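Local coordinates for protein putative tetR family transcription regulator (Shewanella loihica, PDB 3PPB) that probably binds DNA through an N-terminal helix-turn-helix domain to regulate transcription, as a member of the TetR family, at residues L21-G26 with K103-Q108; A92-A97 with L162-Y167. All coordinates share one frame; numbering follows the deposited sequence.

Interaction 1: L21-G26 with K103-Q108; sequences LFVSQG and KQAFFQ. With EDO (1,2-ethanediol), chain F.
Val-23, near the C-terminal end of helix 10-24, carries this contact by setting its two methyl groups against neighbouring residues of helix 101-110. CG2 lies over the start of Phe-106, 3.7 Å from Phe-106 CA and equally close to its CB, and so meets the root of that side chain; relative to the ring itself it sits at the edge, near the ring plane. The other branch, CG1, reaches the methyl of Ala-105, with Val-23 CG1 and Ala-105 CB 4.0 Å apart. The valine torsion divides the work: CG1 is anti to the backbone N (chi1 159°), which leaves CG2 anti to the carbonyl carbon, and both branches face the opposing helix. The fit is wholly apolar and small, burying 155 Å² in all, and the backbones come closest at Val-23 CA and Phe-106 CA, 5.7 Å apart.

Around this pair, Phe-22 and Phe-106 both pack on Leu-60 of helix 53-74, and the hydroxyl of Tyr-110 is hydrogen-bonded to the carbonyl oxygen of Phe-22, a polar tie beside the apolar contact. At the far end of segment 103-108, O1 of an ethanediol, probably from the crystallisation liquor, donates to the carbonyl oxygen of Gln-108 over 2.8 Å; the diol is also hydrogen-bonded to the carbonyl oxygen of Gln-108 of the second subunit. Segment 21-26 belongs to the TetR-family sequence region, and the contact is an interdomain one of the TetR-like fold, where the first helix of the DNA-binding domain rests on a helix of the C-terminal helical domain.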
loop_
_atom_site.group_PDB
_atom_site.type_symbol
_atom_site.label_atom_id
_atom_site.label_comp_id
_atom_site.label_asym_id
_atom_site.label_seq_id
_atom_site.Cartn_x
_atom_site.Cartn_y
_atom_site.Cartn_z
ATOM N N LEU A 21 -17.379 -6.309 -7.145
ATOM C CA LEU A 21 -17.039 -5.656 -8.409
ATOM C C LEU A 21 -15.917 -4.636 -8.289
ATOM O O LEU A 21 -15.071 -4.593 -9.182
ATOM C CB LEU A 21 -18.275 -5.010 -9.046
ATOM C CG LEU A 21 -19.351 -5.979 -9.545
ATOM C CD1 LEU A 21 -20.640 -5.259 -9.810
ATOM C CD2 LEU A 21 -18.899 -6.725 -10.814
ATOM N N PHE A 22 -15.884 -3.831 -7.203
ATOM C CA PHE A 22 -14.810 -2.849 -6.998
ATOM C C PHE A 22 -13.459 -3.552 -6.838
ATOM O O PHE A 22 -12.428 -2.960 -7.139
ATOM C CB PHE A 22 -15.085 -1.936 -5.786
ATOM C CG PHE A 22 -16.211 -0.938 -5.934
ATOM C CD1 PHE A 22 -16.708 -0.605 -7.191
ATOM C CD2 PHE A 22 -16.753 -0.309 -4.821
ATOM C CE1 PHE A 22 -17.732 0.331 -7.328
ATOM C CE2 PHE A 22 -17.774 0.628 -4.954
ATOM C CZ PHE A 22 -18.271 0.935 -6.209
ATOM N N VAL A 23 -13.464 -4.816 -6.411
ATOM C CA VAL A 23 -12.219 -5.565 -6.269
ATOM C C VAL A 23 -11.832 -6.210 -7.620
ATOM O O VAL A 23 -10.682 -6.092 -8.032
ATOM C CB VAL A 23 -12.328 -6.615 -5.135
ATOM C CG1 VAL A 23 -11.281 -7.723 -5.281
ATOM C CG2 VAL A 23 -12.238 -5.946 -3.773
ATOM N N SER A 24 -12.774 -6.906 -8.291
ATOM C CA SER A 24 -12.453 -7.612 -9.537
ATOM C C SER A 24 -12.335 -6.697 -10.755
ATOM O O SER A 24 -11.575 -7.029 -11.662
ATOM C CB SER A 24 -13.470 -8.711 -9.814
ATOM O OG SER A 24 -14.795 -8.213 -9.747
ATOM N N GLN A 25 -13.055 -5.560 -10.785
ATOM C CA GLN A 25 -13.061 -4.656 -11.949
ATOM C C GLN A 25 -12.632 -3.211 -11.658
ATOM O O GLN A 25 -12.590 -2.403 -12.581
ATOM C CB GLN A 25 -14.467 -4.600 -12.543
ATOM C CG GLN A 25 -14.930 -5.895 -13.179
ATOM C CD GLN A 25 -16.364 -5.840 -13.641
ATOM O OE1 GLN A 25 -16.985 -6.877 -13.890
ATOM N NE2 GLN A 25 -16.927 -4.640 -13.779
ATOM N N GLY A 26 -12.401 -2.877 -10.398
ATOM C CA GLY A 26 -12.042 -1.520 -10.010
ATOM C C GLY A 26 -13.255 -0.627 -9.854
ATOM O O GLY A 26 -14.366 -1.009 -10.215
ATOM N N LYS A 103 -12.549 -8.741 1.318
ATOM C CA LYS A 103 -12.456 -7.490 2.070
ATOM C C LYS A 103 -11.002 -7.050 2.244
ATOM O O LYS A 103 -10.718 -5.850 2.192
ATOM C CB LYS A 103 -13.138 -7.633 3.431
ATOM C CG LYS A 103 -14.639 -7.636 3.312
ATOM C CD LYS A 103 -15.320 -8.139 4.574
ATOM C CE LYS A 103 -16.803 -8.240 4.296
ATOM N NZ LYS A 103 -17.524 -8.844 5.440
ATOM N N GLN A 104 -10.073 -8.027 2.382
ATOM C CA GLN A 104 -8.648 -7.731 2.496
ATOM C C GLN A 104 -8.100 -7.200 1.147
ATOM O O GLN A 104 -7.374 -6.205 1.137
ATOM C CB GLN A 104 -7.850 -8.951 2.989
ATOM C CG GLN A 104 -6.332 -8.747 3.006
ATOM C CD GLN A 104 -5.886 -7.537 3.801
ATOM O OE1 GLN A 104 -6.541 -7.103 4.756
ATOM N NE2 GLN A 104 -4.737 -6.982 3.441
ATOM N N ALA A 105 -8.483 -7.832 0.019
ATOM C CA ALA A 105 -8.078 -7.356 -1.317
ATOM C C ALA A 105 -8.585 -5.903 -1.535
ATOM O O ALA A 105 -7.865 -5.091 -2.103
ATOM C CB ALA A 105 -8.630 -8.282 -2.393
ATOM N N PHE A 106 -9.798 -5.581 -1.015
ATOM C CA PHE A 106 -10.426 -4.256 -1.036
ATOM C C PHE A 106 -9.541 -3.264 -0.271
ATOM O O PHE A 106 -9.339 -2.155 -0.761
ATOM C CB PHE A 106 -11.856 -4.318 -0.435
ATOM C CG PHE A 106 -12.531 -2.975 -0.277
ATOM C CD1 PHE A 106 -13.212 -2.394 -1.341
ATOM C CD2 PHE A 106 -12.465 -2.277 0.930
ATOM C CE1 PHE A 106 -13.812 -1.139 -1.209
ATOM C CE2 PHE A 106 -13.066 -1.021 1.061
ATOM C CZ PHE A 106 -13.756 -0.471 -0.004
ATOM N N PHE A 107 -8.973 -3.665 0.899
ATOM C CA PHE A 107 -8.055 -2.782 1.652
ATOM C C PHE A 107 -6.771 -2.555 0.859
ATOM O O PHE A 107 -6.313 -1.428 0.711
ATOM C CB PHE A 107 -7.702 -3.358 3.033
ATOM C CG PHE A 107 -8.719 -3.231 4.142
ATOM C CD1 PHE A 107 -9.731 -2.270 4.081
ATOM C CD2 PHE A 107 -8.627 -4.019 5.277
ATOM C CE1 PHE A 107 -10.648 -2.134 5.120
ATOM C CE2 PHE A 107 -9.520 -3.849 6.339
ATOM C CZ PHE A 107 -10.529 -2.921 6.246
ATOM N N GLN A 108 -6.218 -3.619 0.310
ATOM C CA GLN A 108 -4.988 -3.544 -0.461
ATOM C C GLN A 108 -5.198 -2.561 -1.633
ATOM O O GLN A 108 -4.359 -1.712 -1.892
ATOM C CB GLN A 108 -4.612 -4.968 -0.915
ATOM C CG GLN A 108 -3.133 -5.253 -1.055
ATOM C CD GLN A 108 -2.278 -5.017 0.169
ATOM O OE1 GLN A 108 -1.707 -3.949 0.326
ATOM N NE2 GLN A 108 -2.075 -6.027 1.011
HETATM C C1 EDO F . -1.226 -0.547 -2.043
HETATM O O1 EDO F . -1.566 -1.789 -1.414
HETATM C C2 EDO F . -0.963 0.491 -0.957
HETATM O O2 EDO F . -1.018 1.812 -1.517
#

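Interaction 2: A92-A97 with L162-Y167; sequences AALTWA and LAATRY. With EDO (1,2-ethanediol), chain G.
The methyl of Thr-165 points into the angle between Leu-94 and Ala-97, two residues one helical turn apart on helix 82-99. Its CG2 presses on Ala-97 CB at 3.5 Å, tighter than ordinary carbon-carbon contact, and meets Leu-94 CD1 at 3.9 Å, the leucine and threonine side chains crossing obliquely. Thr-165 turns its polar branch elsewhere: with chi1 at 59°, OG1 stands between the backbone N and the carbonyl carbon, where it bonds to the carbonyl oxygen of Tyr-161 in the preceding turn, and CG2 is left for the neighbouring helix. The second leucine branch extends alongside, Leu-94 CD2 lying 4.3 Å from the methyl of Ala-164. The axes of the two short helix segments pass 10.2 Å apart at a crossing angle of -44°.

Trp-96 leaves the same helix on another side, its ring meeting Phe-107 and taking an edge-to-face contact with Phe-68. Ethanediol lies at the edge of the indole, and NE1 donates a weak, bent bond to its O1 (3.2 Å, 151°); the diol, probably a crystallisation additive, is also bonded to Glu-67. A leucine in place of Trp-96 would probably leave Phe-68 and Phe-107 without their aromatic partner and the diol oxygen without its N-H donor. Along the other helix, Arg-166 reaches the carbonyl oxygen of Met-112 of the second subunit. The whole is helix-on-helix packing within the buried interior of the C-terminal helical domain of a TetR-like fold.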
loop_
_atom_site.group_PDB
_atom_site.type_symbol
_atom_site.label_atom_id
_atom_site.label_comp_id
_atom_site.label_asym_id
_atom_site.label_seq_id
_atom_site.Cartn_x
_atom_site.Cartn_y
_atom_site.Cartn_z
ATOM N N ALA A 92 -4.380 -10.692 15.352
ATOM C CA ALA A 92 -5.834 -10.668 15.079
ATOM C C ALA A 92 -6.113 -9.989 13.739
ATOM O O ALA A 92 -7.006 -10.418 13.009
ATOM C CB ALA A 92 -6.588 -9.935 16.181
ATOM N N ALA A 93 -5.349 -8.923 13.421
ATOM C CA ALA A 93 -5.488 -8.177 12.153
ATOM C C ALA A 93 -5.089 -9.076 10.974
ATOM O O ALA A 93 -5.819 -9.167 9.988
ATOM C CB ALA A 93 -4.630 -6.903 12.186
ATOM N N LEU A 94 -3.950 -9.773 11.104
ATOM C CA LEU A 94 -3.441 -10.676 10.066
ATOM C C LEU A 94 -4.373 -11.872 9.911
ATOM O O LEU A 94 -4.634 -12.261 8.777
ATOM C CB LEU A 94 -1.985 -11.098 10.369
ATOM C CG LEU A 94 -0.854 -10.282 9.674
ATOM C CD1 LEU A 94 -1.017 -8.784 9.870
ATOM C CD2 LEU A 94 0.520 -10.657 10.227
ATOM N N THR A 95 -4.951 -12.400 11.028
ATOM C CA THR A 95 -5.899 -13.519 10.970
ATOM C C THR A 95 -7.142 -13.073 10.212
ATOM O O THR A 95 -7.636 -13.813 9.352
ATOM C CB THR A 95 -6.245 -14.023 12.373
ATOM O OG1 THR A 95 -5.040 -14.458 13.000
ATOM C CG2 THR A 95 -7.275 -15.162 12.375
ATOM N N TRP A 96 -7.619 -11.844 10.495
ATOM C CA TRP A 96 -8.797 -11.283 9.827
ATOM C C TRP A 96 -8.544 -11.195 8.322
ATOM O O TRP A 96 -9.413 -11.582 7.545
ATOM C CB TRP A 96 -9.161 -9.913 10.418
ATOM C CG TRP A 96 -10.364 -9.285 9.768
ATOM C CD1 TRP A 96 -11.659 -9.345 10.200
ATOM C CD2 TRP A 96 -10.377 -8.503 8.561
ATOM N NE1 TRP A 96 -12.480 -8.641 9.344
ATOM C CE2 TRP A 96 -11.722 -8.130 8.315
ATOM C CE3 TRP A 96 -9.385 -8.084 7.657
ATOM C CZ2 TRP A 96 -12.087 -7.329 7.223
ATOM C CZ3 TRP A 96 -9.758 -7.326 6.556
ATOM C CH2 TRP A 96 -11.095 -6.968 6.343
ATOM N N ALA A 97 -7.343 -10.714 7.920
ATOM C CA ALA A 97 -6.926 -10.583 6.516
ATOM C C ALA A 97 -6.966 -11.941 5.775
ATOM O O ALA A 97 -7.393 -11.987 4.631
ATOM C CB ALA A 97 -5.524 -9.997 6.445
ATOM N N LEU A 162 -0.226 -3.671 5.572
ATOM C CA LEU A 162 -0.479 -3.960 4.160
ATOM C C LEU A 162 0.651 -4.755 3.542
ATOM O O LEU A 162 0.399 -5.613 2.703
ATOM C CB LEU A 162 -0.750 -2.675 3.364
ATOM C CG LEU A 162 -2.079 -1.948 3.700
ATOM C CD1 LEU A 162 -2.137 -0.633 2.995
ATOM C CD2 LEU A 162 -3.298 -2.807 3.340
ATOM N N ALA A 163 1.894 -4.509 3.979
ATOM C CA ALA A 163 3.062 -5.242 3.486
ATOM C C ALA A 163 3.014 -6.699 3.965
ATOM O O ALA A 163 3.249 -7.598 3.171
ATOM C CB ALA A 163 4.334 -4.572 3.955
ATOM N N ALA A 164 2.685 -6.931 5.251
ATOM C CA ALA A 164 2.663 -8.285 5.827
ATOM C C ALA A 164 1.513 -9.101 5.252
ATOM O O ALA A 164 1.694 -10.289 4.988
ATOM C CB ALA A 164 2.578 -8.231 7.363
ATOM N N THR A 165 0.361 -8.469 4.996
ATOM C CA THR A 165 -0.793 -9.176 4.438
ATOM C C THR A 165 -0.603 -9.439 2.942
ATOM O O THR A 165 -1.086 -10.454 2.468
ATOM C CB THR A 165 -2.096 -8.480 4.765
ATOM O OG1 THR A 165 -2.090 -7.147 4.263
ATOM C CG2 THR A 165 -2.388 -8.496 6.264
ATOM N N ARG A 166 0.139 -8.574 2.219
ATOM C CA ARG A 166 0.520 -8.806 0.824
ATOM C C ARG A 166 1.388 -10.065 0.791
ATOM O O ARG A 166 1.124 -10.983 0.027
ATOM C CB ARG A 166 1.320 -7.587 0.273
ATOM C CG ARG A 166 2.076 -7.793 -1.070
ATOM C CD ARG A 166 1.148 -7.668 -2.275
ATOM N NE ARG A 166 0.320 -8.863 -2.439
ATOM C CZ ARG A 166 -1.009 -8.868 -2.480
ATOM N NH1 ARG A 166 -1.686 -7.730 -2.424
ATOM N NH2 ARG A 166 -1.669 -10.013 -2.594
ATOM N N TYR A 167 2.402 -10.108 1.677
ATOM C CA TYR A 167 3.349 -11.212 1.826
ATOM C C TYR A 167 2.629 -12.533 2.120
ATOM O O TYR A 167 2.905 -13.538 1.453
ATOM C CB TYR A 167 4.349 -10.883 2.958
ATOM C CG TYR A 167 5.427 -11.918 3.185
ATOM C CD1 TYR A 167 6.515 -12.024 2.321
ATOM C CD2 TYR A 167 5.350 -12.808 4.251
ATOM C CE1 TYR A 167 7.508 -12.984 2.522
ATOM C CE2 TYR A 167 6.328 -13.775 4.454
ATOM C CZ TYR A 167 7.428 -13.832 3.610
ATOM O OH TYR A 167 8.434 -14.747 3.822
HETATM C C1 EDO G . -15.764 -9.785 9.551
HETATM O O1 EDO G . -15.638 -8.693 8.627
HETATM C C2 EDO G . -15.548 -9.260 10.968
HETATM O O2 EDO G . -15.546 -10.353 11.897
#

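Interactions 1 and 2 have centres 15 Å apart and interleave along the chain, in the order 21-26, 92-97, 103-108, 162-167. Helix 101-110 supplies a segment to interaction 1 and the helix before it, 82-99, a segment to interaction 2, so the interdomain contact and the domain interior are joined through consecutive helices. The two also touch directly: Gln-108 NE2 lies 3.0 Å from Leu-162 O, a probable hydrogen bond between helices 101-110 and 150-170. Both reach the second subunit of the dimer. Helix 101-110 thus adjoins the DNA-binding domain, the core of the C-terminal domain and the partner chain, a position consistent with communication between these parts in a TetR-type regulator.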